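PDB 1H4V: histidine--tRNA ligase from Thermus thermophilus, which catalyses the ATP-dependent attachment of L-histidine to tRNA(His), releasing AMP and diphosphate. Local coordinates for residues 43-48 and 86-91; 65-70 and 75-80; 291-294 and 298-301; 128-133 and 286-291. All coordinates share one frame; numbering follows the deposited sequence.

Contact 1: residues 43-48 and 86-91; sequences IFEETQ and MVRAYL
E45 and R88 meet as a salt bridge inside the class II synthetase catalytic domain, joining strand 44-46, at the edge of a small three-stranded antiparallel sheet, to helix 83-92. The two side chains come from opposite directions, and this buried ion pair carries the contact. Its hydrogen bonds are side-on: NE and NH2 of R88 each take a different carboxylate oxygen. NE lies 3.0 Å from E45 OE1, on that oxygen's syn lone pair, but the bond is bent. Carboxylate and guanidinium planes stand 60° apart, so both bonds cannot be flat at once. With CG anti to the backbone N (chi1 -170°) and bends at chi2 and chi3, the long arginine presents its flank to the shorter glutamate.

Further charge pairing gathers round the same guanidinium: NH1 forms salt bridges with E92 and with D11 of the second subunit, so R88 also links the dimer. A lysine in its place has one amine instead of three nitrogens and would probably leave D11 of the second subunit or E45 without its mate. The straighter of the two bonds runs from R88 NH2 to E45 OE2, 3.2 Å at 170°, with OE2 in the guanidinium plane.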
loop_
_atom_site.group_PDB
_atom_site.type_symbol
_atom_site.label_atom_id
_atom_site.label_comp_id
_atom_site.label_asym_id
_atom_site.label_seq_id
_atom_site.Cartn_x
_atom_site.Cartn_y
_atom_site.Cartn_z
ATOM N N ILE A 43 -10.050 3.846 0.887
ATOM C CA ILE A 43 -9.624 4.573 2.071
ATOM C C ILE A 43 -10.838 5.138 2.827
ATOM O O ILE A 43 -10.822 5.253 4.047
ATOM C CB ILE A 43 -8.677 5.719 1.677
ATOM C CG1 ILE A 43 -7.381 5.142 1.081
ATOM C CG2 ILE A 43 -8.420 6.611 2.863
ATOM C CD1 ILE A 43 -6.513 4.336 2.049
ATOM N N PHE A 44 -11.888 5.503 2.100
ATOM C CA PHE A 44 -13.096 6.022 2.738
ATOM C C PHE A 44 -14.339 5.337 2.197
ATOM O O PHE A 44 -14.329 4.779 1.098
ATOM C CB PHE A 44 -13.216 7.548 2.568
ATOM C CG PHE A 44 -13.224 8.025 1.135
ATOM C CD1 PHE A 44 -14.277 7.715 0.281
ATOM C CD2 PHE A 44 -12.186 8.816 0.653
ATOM C CE1 PHE A 44 -14.298 8.186 -1.041
ATOM C CE2 PHE A 44 -12.195 9.293 -0.665
ATOM C CZ PHE A 44 -13.258 8.974 -1.514
ATOM N N GLU A 45 -15.406 5.377 2.985
ATOM C CA GLU A 45 -16.679 4.761 2.614
ATOM C C GLU A 45 -17.834 5.546 3.211
ATOM O O GLU A 45 -17.630 6.515 3.958
ATOM C CB GLU A 45 -16.743 3.323 3.138
ATOM C CG GLU A 45 -15.562 2.496 2.726
ATOM C CD GLU A 45 -15.927 1.073 2.395
ATOM O OE1 GLU A 45 -17.087 0.827 2.002
ATOM O OE2 GLU A 45 -15.041 0.205 2.505
ATOM N N GLU A 46 -19.049 5.129 2.882
ATOM C CA GLU A 46 -20.216 5.793 3.439
ATOM C C GLU A 46 -20.139 5.550 4.933
ATOM O O GLU A 46 -19.864 4.437 5.380
ATOM C CB GLU A 46 -21.509 5.192 2.905
ATOM C CG GLU A 46 -21.805 5.497 1.475
ATOM C CD GLU A 46 -23.257 5.220 1.160
ATOM O OE1 GLU A 46 -24.125 5.808 1.849
ATOM O OE2 GLU A 46 -23.530 4.415 0.237
ATOM N N THR A 47 -20.373 6.608 5.697
ATOM C CA THR A 47 -20.336 6.562 7.151
ATOM C C THR A 47 -21.106 5.391 7.760
ATOM O O THR A 47 -20.665 4.791 8.733
ATOM C CB THR A 47 -20.885 7.879 7.710
ATOM O OG1 THR A 47 -20.007 8.937 7.319
ATOM C CG2 THR A 47 -20.995 7.839 9.213
ATOM N N GLN A 48 -22.256 5.061 7.188
ATOM C CA GLN A 48 -23.064 3.969 7.723
ATOM C C GLN A 48 -22.347 2.620 7.729
ATOM O O GLN A 48 -22.702 1.733 8.492
ATOM C CB GLN A 48 -24.378 3.858 6.948
ATOM C CG GLN A 48 -24.215 3.654 5.460
ATOM C CD GLN A 48 -25.551 3.625 4.746
ATOM O OE1 GLN A 48 -26.423 2.816 5.071
ATOM N NE2 GLN A 48 -25.722 4.507 3.768
ATOM N N MET A 86 -14.541 -5.199 4.831
ATOM C CA MET A 86 -14.392 -6.498 4.179
ATOM C C MET A 86 -15.735 -7.187 4.037
ATOM O O MET A 86 -16.018 -7.764 2.988
ATOM C CB MET A 86 -13.389 -7.363 4.952
ATOM C CG MET A 86 -11.993 -6.755 4.868
ATOM S SD MET A 86 -10.785 -7.351 6.033
ATOM C CE MET A 86 -10.217 -8.835 5.154
ATOM N N VAL A 87 -16.560 -7.113 5.078
ATOM C CA VAL A 87 -17.902 -7.703 5.032
ATOM C C VAL A 87 -18.706 -6.982 3.947
ATOM O O VAL A 87 -19.450 -7.608 3.193
ATOM C CB VAL A 87 -18.654 -7.540 6.371
ATOM C CG1 VAL A 87 -20.118 -7.949 6.195
ATOM C CG2 VAL A 87 -18.000 -8.384 7.450
ATOM N N ARG A 88 -18.537 -5.662 3.868
ATOM C CA ARG A 88 -19.228 -4.850 2.875
ATOM C C ARG A 88 -18.792 -5.273 1.474
ATOM O O ARG A 88 -19.574 -5.212 0.525
ATOM C CB ARG A 88 -18.928 -3.365 3.117
ATOM C CG ARG A 88 -19.770 -2.368 2.307
ATOM C CD ARG A 88 -19.248 -2.220 0.881
ATOM N NE ARG A 88 -17.849 -1.801 0.870
ATOM C CZ ARG A 88 -16.994 -2.078 -0.108
ATOM N NH1 ARG A 88 -17.392 -2.772 -1.162
ATOM N NH2 ARG A 88 -15.738 -1.681 -0.019
ATOM N N ALA A 89 -17.543 -5.710 1.344
ATOM C CA ALA A 89 -17.030 -6.155 0.051
ATOM C C ALA A 89 -17.563 -7.552 -0.293
ATOM O O ALA A 89 -17.896 -7.827 -1.445
ATOM C CB ALA A 89 -15.494 -6.160 0.060
ATOM N N TYR A 90 -17.637 -8.422 0.710
ATOM C CA TYR A 90 -18.133 -9.785 0.531
ATOM C C TYR A 90 -19.564 -9.705 -0.015
ATOM O O TYR A 90 -19.965 -10.480 -0.888
ATOM C CB TYR A 90 -18.121 -10.501 1.886
ATOM C CG TYR A 90 -18.746 -11.880 1.921
ATOM C CD1 TYR A 90 -17.959 -13.029 1.803
ATOM C CD2 TYR A 90 -20.115 -12.040 2.145
ATOM C CE1 TYR A 90 -18.521 -14.311 1.917
ATOM C CE2 TYR A 90 -20.689 -13.313 2.259
ATOM C CZ TYR A 90 -19.889 -14.443 2.148
ATOM O OH TYR A 90 -20.445 -15.702 2.289
ATOM N N LEU A 91 -20.315 -8.746 0.512
ATOM C CA LEU A 91 -21.691 -8.507 0.104
ATOM C C LEU A 91 -21.772 -7.924 -1.303
ATOM O O LEU A 91 -22.493 -8.443 -2.156
ATOM C CB LEU A 91 -22.359 -7.531 1.082
ATOM C CG LEU A 91 -23.260 -8.058 2.203
ATOM C CD1 LEU A 91 -22.995 -9.526 2.500
ATOM C CD2 LEU A 91 -23.053 -7.196 3.427
#

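Contact 2: residues 65-70 and 75-80; sequences MFTFQD and SLTLRP
In the beta hairpin of strands 67-69 and 75-78, F68 and L76 form the hydrogen-bonded antiparallel pair, with F68 N 2.7 Å from L76 O and a return bond from L76 N to F68 O. L78 N reaches F66 O at 2.9 Å. T67 and T77 form a non-hydrogen-bonded pair, yet their hydroxyls bond to each other, OG1 to OG1 at 3.0 Å; a beta-branched residue with a hydroxyl suits such a strand site, and T77 OG1 also bonds T47. This hairpin adds strand 67-69 to the three-stranded sheet 44-46, 75-78, 67-69 of the catalytic domain.

On the face bearing F68 and L76 the packing is apolar. CG of F68 sits between backbone N and carbonyl carbon (chi1 62°), which swings the ring across to the partner strand. L76 CB makes a CH-pi contact over the face of the F68 ring, 4.1 Å from the centroid, while L78 CD1 comes to the ring's edge, 3.5 Å from F68 CE2. The ring also meets F68 of the second subunit, and the D70 carboxylate forms a salt bridge with R122 there. Where the strands diverge, one water accepts from F66 N and donates to L78 O, each at 2.8 Å.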
loop_
_atom_site.group_PDB
_atom_site.type_symbol
_atom_site.label_atom_id
_atom_site.label_comp_id
_atom_site.label_asym_id
_atom_site.label_seq_id
_atom_site.Cartn_x
_atom_site.Cartn_y
_atom_site.Cartn_z
ATOM N N MET A 65 -13.786 9.288 14.686
ATOM C CA MET A 65 -13.734 8.879 13.282
ATOM C C MET A 65 -13.698 10.116 12.384
ATOM O O MET A 65 -14.438 11.070 12.612
ATOM C CB MET A 65 -14.963 8.043 12.912
ATOM C CG MET A 65 -14.850 6.549 13.178
ATOM S SD MET A 65 -16.414 5.667 12.835
ATOM C CE MET A 65 -17.073 6.597 11.485
ATOM N N PHE A 66 -12.834 10.109 11.374
ATOM C CA PHE A 66 -12.762 11.240 10.464
ATOM C C PHE A 66 -13.914 11.099 9.482
ATOM O O PHE A 66 -13.913 10.217 8.630
ATOM C CB PHE A 66 -11.435 11.268 9.698
ATOM C CG PHE A 66 -10.231 11.531 10.556
ATOM C CD1 PHE A 66 -9.421 10.485 10.978
ATOM C CD2 PHE A 66 -9.890 12.830 10.917
ATOM C CE1 PHE A 66 -8.278 10.729 11.744
ATOM C CE2 PHE A 66 -8.750 13.086 11.687
ATOM C CZ PHE A 66 -7.943 12.035 12.100
ATOM N N THR A 67 -14.900 11.976 9.619
ATOM C CA THR A 67 -16.084 11.955 8.781
ATOM C C THR A 67 -16.205 13.269 8.032
ATOM O O THR A 67 -15.711 14.296 8.483
ATOM C CB THR A 67 -17.332 11.752 9.651
ATOM O OG1 THR A 67 -17.170 10.564 10.427
ATOM C CG2 THR A 67 -18.583 11.619 8.796
ATOM N N PHE A 68 -16.858 13.238 6.884
ATOM C CA PHE A 68 -17.037 14.448 6.099
ATOM C C PHE A 68 -17.962 14.136 4.943
ATOM O O PHE A 68 -18.170 12.976 4.610
ATOM C CB PHE A 68 -15.683 14.947 5.583
ATOM C CG PHE A 68 -14.986 13.978 4.664
ATOM C CD1 PHE A 68 -15.178 14.041 3.287
ATOM C CD2 PHE A 68 -14.161 12.983 5.180
ATOM C CE1 PHE A 68 -14.561 13.119 2.431
ATOM C CE2 PHE A 68 -13.538 12.055 4.342
ATOM C CZ PHE A 68 -13.739 12.123 2.960
ATOM N N GLN A 69 -18.539 15.161 4.337
ATOM C CA GLN A 69 -19.413 14.911 3.203
ATOM C C GLN A 69 -18.809 15.508 1.955
ATOM O O GLN A 69 -18.223 16.584 1.997
ATOM C CB GLN A 69 -20.816 15.468 3.454
ATOM C CG GLN A 69 -20.878 16.915 3.852
ATOM C CD GLN A 69 -22.270 17.302 4.311
ATOM O OE1 GLN A 69 -22.769 16.788 5.315
ATOM N NE2 GLN A 69 -22.909 18.204 3.576
ATOM N N ASP A 70 -18.924 14.783 0.851
ATOM C CA ASP A 70 -18.381 15.248 -0.412
ATOM C C ASP A 70 -19.382 16.159 -1.108
ATOM O O ASP A 70 -20.427 16.494 -0.552
ATOM C CB ASP A 70 -18.058 14.062 -1.320
ATOM C CG ASP A 70 -19.295 13.309 -1.759
ATOM O OD1 ASP A 70 -20.252 13.960 -2.232
ATOM O OD2 ASP A 70 -19.310 12.064 -1.649
ATOM N N SER A 75 -22.542 11.486 3.400
ATOM C CA SER A 75 -21.599 11.384 4.504
ATOM C C SER A 75 -20.535 10.335 4.167
ATOM O O SER A 75 -20.860 9.209 3.797
ATOM C CB SER A 75 -22.330 10.991 5.790
ATOM O OG SER A 75 -21.469 11.064 6.913
ATOM N N LEU A 76 -19.269 10.719 4.293
ATOM C CA LEU A 76 -18.146 9.835 3.997
ATOM C C LEU A 76 -17.244 9.730 5.223
ATOM O O LEU A 76 -17.084 10.699 5.962
ATOM C CB LEU A 76 -17.350 10.396 2.818
ATOM C CG LEU A 76 -17.464 9.760 1.423
ATOM C CD1 LEU A 76 -18.896 9.474 1.054
ATOM C CD2 LEU A 76 -16.821 10.694 0.402
ATOM N N THR A 77 -16.660 8.553 5.442
ATOM C CA THR A 77 -15.779 8.342 6.587
ATOM C C THR A 77 -14.481 7.612 6.234
ATOM O O THR A 77 -14.479 6.638 5.488
ATOM C CB THR A 77 -16.520 7.556 7.720
ATOM O OG1 THR A 77 -17.479 8.417 8.361
ATOM C CG2 THR A 77 -15.539 7.044 8.760
ATOM N N LEU A 78 -13.374 8.105 6.773
ATOM C CA LEU A 78 -12.064 7.496 6.563
ATOM C C LEU A 78 -12.065 6.160 7.310
ATOM O O LEU A 78 -12.435 6.103 8.478
ATOM C CB LEU A 78 -10.970 8.413 7.121
ATOM C CG LEU A 78 -10.109 9.227 6.149
ATOM C CD1 LEU A 78 -10.948 9.813 5.048
ATOM C CD2 LEU A 78 -9.394 10.324 6.905
ATOM N N ARG A 79 -11.665 5.096 6.623
ATOM C CA ARG A 79 -11.630 3.759 7.207
ATOM C C ARG A 79 -10.996 3.691 8.609
ATOM O O ARG A 79 -9.802 3.944 8.772
ATOM C CB ARG A 79 -10.875 2.815 6.274
ATOM C CG ARG A 79 -10.863 1.382 6.740
ATOM C CD ARG A 79 -9.618 0.686 6.231
ATOM N NE ARG A 79 -9.637 0.532 4.789
ATOM C CZ ARG A 79 -8.558 0.589 4.024
ATOM N NH1 ARG A 79 -7.375 0.812 4.569
ATOM N NH2 ARG A 79 -8.664 0.397 2.719
ATOM N N PRO A 80 -11.796 3.340 9.634
ATOM C CA PRO A 80 -11.337 3.227 11.026
ATOM C C PRO A 80 -11.024 1.787 11.440
ATOM O O PRO A 80 -10.349 1.550 12.440
ATOM C CB PRO A 80 -12.518 3.772 11.807
ATOM C CG PRO A 80 -13.654 3.182 11.054
ATOM C CD PRO A 80 -13.270 3.388 9.588
HETATM O O HOH W 1 -11.699 7.638 10.674
#

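Contact 3: residues 291-294 and 298-301; sequences LSEL and PRVP
S292 and P298 are joined by a hydrogen bond that closes the short loop leading from helix 291-294 into strand 302-308 of the catalytic domain. S292, second in the helix, does most of the work. Its hydroxyl, anti to the backbone N (chi1 -179°), donates to P298 O at 2.7 Å, nearly along the C=O axis. Proline has no N-H to give, but its carbonyl remains a good acceptor, and the small serine lets the two backbones draw close. The same OG lies 3.4 Å from V300 CG2, so the buried valine packs alongside the bonded hydroxyl. The backbone of S292 is tied in as well: in this first helical turn no earlier helix carbonyl serves its N-H, and a water accepts from S292 N at 2.9 Å and probably donates to V300 O at 2.7 Å.

E293 follows, on the exposed side. Its CG passes P298 O, and the chain, extended beyond CG, runs out beside R299, whose own guanidinium makes a long, weak ion pair with D289. Carboxylate and guanidinium are turned 82° apart and make no salt bridge. The opposite charges can still attract through space, but the closer approach is to carbon: E293 OE1 lies 3.6 Å from R299 CA, against 4.3 Å from R299 NH1.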
loop_
_atom_site.group_PDB
_atom_site.type_symbol
_atom_site.label_atom_id
_atom_site.label_comp_id
_atom_site.label_asym_id
_atom_site.label_seq_id
_atom_site.Cartn_x
_atom_site.Cartn_y
_atom_site.Cartn_z
ATOM N N LEU A 291 -22.839 -8.779 12.107
ATOM C CA LEU A 291 -22.402 -7.571 11.423
ATOM C C LEU A 291 -22.968 -7.415 10.011
ATOM O O LEU A 291 -23.296 -6.303 9.587
ATOM C CB LEU A 291 -20.864 -7.517 11.384
ATOM C CG LEU A 291 -20.219 -6.361 10.613
ATOM C CD1 LEU A 291 -20.565 -5.038 11.257
ATOM C CD2 LEU A 291 -18.722 -6.556 10.597
ATOM N N SER A 292 -23.083 -8.520 9.284
ATOM C CA SER A 292 -23.607 -8.476 7.923
ATOM C C SER A 292 -25.027 -7.911 7.869
ATOM O O SER A 292 -25.321 -7.019 7.076
ATOM C CB SER A 292 -23.588 -9.874 7.312
ATOM O OG SER A 292 -24.085 -9.845 5.984
ATOM N N GLU A 293 -25.910 -8.442 8.707
ATOM C CA GLU A 293 -27.295 -7.975 8.743
ATOM C C GLU A 293 -27.340 -6.501 9.118
ATOM O O GLU A 293 -28.192 -5.746 8.650
ATOM C CB GLU A 293 -28.104 -8.819 9.736
ATOM C CG GLU A 293 -28.515 -10.174 9.161
ATOM C CD GLU A 293 -28.744 -11.239 10.220
ATOM O OE1 GLU A 293 -27.745 -11.751 10.780
ATOM O OE2 GLU A 293 -29.923 -11.570 10.492
ATOM N N LEU A 294 -26.391 -6.097 9.952
ATOM C CA LEU A 294 -26.283 -4.720 10.407
ATOM C C LEU A 294 -26.040 -3.798 9.208
ATOM O O LEU A 294 -26.454 -2.641 9.206
ATOM C CB LEU A 294 -25.132 -4.626 11.419
ATOM C CG LEU A 294 -24.775 -3.339 12.154
ATOM C CD1 LEU A 294 -24.222 -2.334 11.168
ATOM C CD2 LEU A 294 -25.998 -2.793 12.875
ATOM N N PRO A 298 -27.659 -10.515 4.188
ATOM C CA PRO A 298 -28.230 -11.673 4.877
ATOM C C PRO A 298 -27.314 -12.056 6.031
ATOM O O PRO A 298 -26.323 -11.375 6.301
ATOM C CB PRO A 298 -28.249 -12.739 3.790
ATOM C CG PRO A 298 -27.030 -12.388 2.980
ATOM C CD PRO A 298 -27.153 -10.889 2.857
ATOM N N ARG A 299 -27.644 -13.145 6.708
ATOM C CA ARG A 299 -26.827 -13.611 7.810
ATOM C C ARG A 299 -25.524 -14.167 7.249
ATOM O O ARG A 299 -25.540 -14.996 6.346
ATOM C CB ARG A 299 -27.553 -14.713 8.578
ATOM C CG ARG A 299 -26.659 -15.483 9.535
ATOM C CD ARG A 299 -27.360 -16.701 10.103
ATOM N NE ARG A 299 -26.552 -17.345 11.136
ATOM C CZ ARG A 299 -26.152 -16.739 12.251
ATOM N NH1 ARG A 299 -26.483 -15.472 12.476
ATOM N NH2 ARG A 299 -25.423 -17.399 13.147
ATOM N N VAL A 300 -24.397 -13.702 7.774
ATOM C CA VAL A 300 -23.092 -14.186 7.335
ATOM C C VAL A 300 -22.178 -14.365 8.536
ATOM O O VAL A 300 -21.670 -13.394 9.087
ATOM C CB VAL A 300 -22.405 -13.213 6.359
ATOM C CG1 VAL A 300 -21.013 -13.754 5.988
ATOM C CG2 VAL A 300 -23.256 -13.028 5.105
ATOM N N PRO A 301 -21.972 -15.617 8.970
ATOM C CA PRO A 301 -21.108 -15.913 10.120
ATOM C C PRO A 301 -19.695 -15.454 9.800
ATOM O O PRO A 301 -19.249 -15.561 8.659
ATOM C CB PRO A 301 -21.183 -17.434 10.236
ATOM C CG PRO A 301 -22.501 -17.777 9.586
ATOM C CD PRO A 301 -22.530 -16.852 8.400
HETATM O O HOH W 2 -21.849 -10.967 10.179
#

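Contact 4: residues 128-133 and 286-291; sequences NYEALG and GRYDGL
Y288 reaches with the hydroxyl end of its ring between E130 and L132, and nearly all the close packing lies there. CG of the tyrosine sits between the backbone N and the carbonyl carbon (chi1 50°), a rotation that sends the ring over to strand 123-132. Both neighbours come at the ring's edge: on the CE2 flank the carboxylate of E130, its plane 51° from the ring, with OE1 nearest; on the other one methyl of L132, CD2, 3.8 Å from Y288 CE1. Y288 OH gives a weak hydrogen bond to E130 OE1 at 2.9 Å, but the hydroxyl is modelled too near its neighbours for its exact place to be trusted. Tyrosine suits the site, being long enough to span the distance and polar only at its tip. Shortening the residue to an alanine removes ring and hydroxyl together, which would probably open a gap between E130 and L132 and take away the weak hydrogen bond to the glutamate.

The two strands flank strand 302-308 in the large mixed sheet of the class II catalytic domain, and the GRYDGL sequence belongs to a signature motif of histidyl-tRNA synthetases. Beyond the ring the contact is loose. The chain leaves in a type I turn from Y288 to L291, with G290, partly exposed, at the N-cap of helix 291-294. The turn is braced from its own side: R287 NH1 bonds D289 OD2 at 3.2 Å, nearly in the guanidinium plane. The other terminal nitrogen, R287 NH2, forms a salt bridge with D140 of helix 137-153.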
loop_
_atom_site.group_PDB
_atom_site.type_symbol
_atom_site.label_atom_id
_atom_site.label_comp_id
_atom_site.label_asym_id
_atom_site.label_seq_id
_atom_site.Cartn_x
_atom_site.Cartn_y
_atom_site.Cartn_z
ATOM N N ASN A 128 -5.503 -7.378 8.383
ATOM C CA ASN A 128 -6.770 -7.998 8.746
ATOM C C ASN A 128 -6.930 -9.331 8.058
ATOM O O ASN A 128 -6.525 -9.496 6.911
ATOM C CB ASN A 128 -7.968 -7.120 8.353
ATOM C CG ASN A 128 -8.224 -5.996 9.338
ATOM O OD1 ASN A 128 -7.582 -4.949 9.289
ATOM N ND2 ASN A 128 -9.169 -6.211 10.239
ATOM N N TYR A 129 -7.527 -10.271 8.773
ATOM C CA TYR A 129 -7.809 -11.594 8.247
ATOM C C TYR A 129 -9.268 -11.872 8.599
ATOM O O TYR A 129 -9.681 -11.688 9.741
ATOM C CB TYR A 129 -6.943 -12.660 8.906
ATOM C CG TYR A 129 -7.433 -14.056 8.586
ATOM C CD1 TYR A 129 -7.236 -14.615 7.320
ATOM C CD2 TYR A 129 -8.125 -14.801 9.533
ATOM C CE1 TYR A 129 -7.718 -15.884 7.008
ATOM C CE2 TYR A 129 -8.617 -16.067 9.234
ATOM C CZ TYR A 129 -8.407 -16.601 7.970
ATOM O OH TYR A 129 -8.889 -17.853 7.677
ATOM N N GLU A 130 -10.032 -12.337 7.624
ATOM C CA GLU A 130 -11.443 -12.622 7.834
ATOM C C GLU A 130 -11.885 -13.904 7.106
ATOM O O GLU A 130 -11.593 -14.102 5.924
ATOM C CB GLU A 130 -12.259 -11.425 7.329
ATOM C CG GLU A 130 -13.066 -10.665 8.375
ATOM C CD GLU A 130 -12.265 -10.191 9.583
ATOM O OE1 GLU A 130 -12.633 -10.572 10.710
ATOM O OE2 GLU A 130 -11.286 -9.433 9.423
ATOM N N ALA A 131 -12.577 -14.774 7.833
ATOM C CA ALA A 131 -13.116 -16.023 7.294
ATOM C C ALA A 131 -14.627 -15.872 7.429
ATOM O O ALA A 131 -15.166 -15.957 8.526
ATOM C CB ALA A 131 -12.633 -17.204 8.120
ATOM N N LEU A 132 -15.306 -15.640 6.310
ATOM C CA LEU A 132 -16.753 -15.428 6.312
ATOM C C LEU A 132 -17.561 -16.547 5.681
ATOM O O LEU A 132 -17.141 -17.139 4.686
ATOM C CB LEU A 132 -17.071 -14.137 5.564
ATOM C CG LEU A 132 -16.193 -12.953 5.936
ATOM C CD1 LEU A 132 -16.273 -11.879 4.862
ATOM C CD2 LEU A 132 -16.630 -12.424 7.270
ATOM N N GLY A 133 -18.730 -16.815 6.261
ATOM C CA GLY A 133 -19.614 -17.832 5.728
ATOM C C GLY A 133 -19.814 -19.102 6.527
ATOM O O GLY A 133 -20.640 -19.929 6.158
ATOM N N GLY A 286 -12.061 -12.342 16.864
ATOM C CA GLY A 286 -13.104 -13.248 17.289
ATOM C C GLY A 286 -14.231 -13.324 16.288
ATOM O O GLY A 286 -14.144 -12.778 15.191
ATOM N N ARG A 287 -15.296 -14.008 16.686
ATOM C CA ARG A 287 -16.463 -14.217 15.844
ATOM C C ARG A 287 -17.417 -13.024 15.930
ATOM O O ARG A 287 -17.558 -12.405 16.989
ATOM C CB ARG A 287 -17.126 -15.531 16.278
ATOM C CG ARG A 287 -18.343 -15.963 15.491
ATOM C CD ARG A 287 -18.644 -17.422 15.801
ATOM N NE ARG A 287 -17.691 -18.329 15.157
ATOM C CZ ARG A 287 -17.690 -18.591 13.850
ATOM N NH1 ARG A 287 -18.588 -18.020 13.052
ATOM N NH2 ARG A 287 -16.803 -19.429 13.331
ATOM N N TYR A 288 -18.060 -12.699 14.813
ATOM C CA TYR A 288 -18.978 -11.558 14.744
ATOM C C TYR A 288 -20.131 -11.803 13.780
ATOM O O TYR A 288 -20.307 -11.063 12.808
ATOM C CB TYR A 288 -18.214 -10.327 14.286
ATOM C CG TYR A 288 -17.400 -10.588 13.043
ATOM C CD1 TYR A 288 -17.989 -10.563 11.775
ATOM C CD2 TYR A 288 -16.044 -10.905 13.135
ATOM C CE1 TYR A 288 -17.252 -10.850 10.639
ATOM C CE2 TYR A 288 -15.299 -11.195 12.004
ATOM C CZ TYR A 288 -15.909 -11.168 10.762
ATOM O OH TYR A 288 -15.182 -11.489 9.647
ATOM N N ASP A 289 -20.938 -12.809 14.078
ATOM C CA ASP A 289 -22.053 -13.195 13.223
ATOM C C ASP A 289 -23.161 -12.200 12.839
ATOM O O ASP A 289 -23.804 -12.389 11.809
ATOM C CB ASP A 289 -22.672 -14.476 13.793
ATOM C CG ASP A 289 -21.657 -15.622 13.874
ATOM O OD1 ASP A 289 -21.984 -16.674 14.462
ATOM O OD2 ASP A 289 -20.529 -15.465 13.349
ATOM N N GLY A 290 -23.388 -11.145 13.613
ATOM C CA GLY A 290 -24.453 -10.218 13.247
ATOM C C GLY A 290 -24.098 -8.929 12.508
ATOM O O GLY A 290 -24.963 -8.079 12.283
ATOM N N LEU A 291 -22.839 -8.779 12.107
ATOM C CA LEU A 291 -22.402 -7.571 11.423
ATOM C C LEU A 291 -22.968 -7.415 10.011
ATOM O O LEU A 291 -23.296 -6.303 9.587
ATOM C CB LEU A 291 -20.864 -7.517 11.384
ATOM C CG LEU A 291 -20.219 -6.361 10.613
ATOM C CD1 LEU A 291 -20.565 -5.038 11.257
ATOM C CD2 LEU A 291 -18.722 -6.556 10.597
#

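How the contacts relate
All four contacts lie in the catalytic domain. Contact 2 is nested within the loop closed by contact 1, their centres about 12 Å apart, and they share the three-stranded sheet in which 44-46 and 75-78 are neighbours; both also touch the second subunit. Much later in the chain, contact 4 brings strand 281-287 back toward strand 123-132, and contact 3 follows directly, sharing L291, with centres about 9 Å apart and a backbone bond between G133 and P301. Helix 83-92 links the two groups: V87 and Y90 pack on L291, V300 and L132. The dimer-facing sheet is thus connected through one helix to the large mixed sheet, while contacts 2 and 3 stay about 23 Å apart, centre to centre.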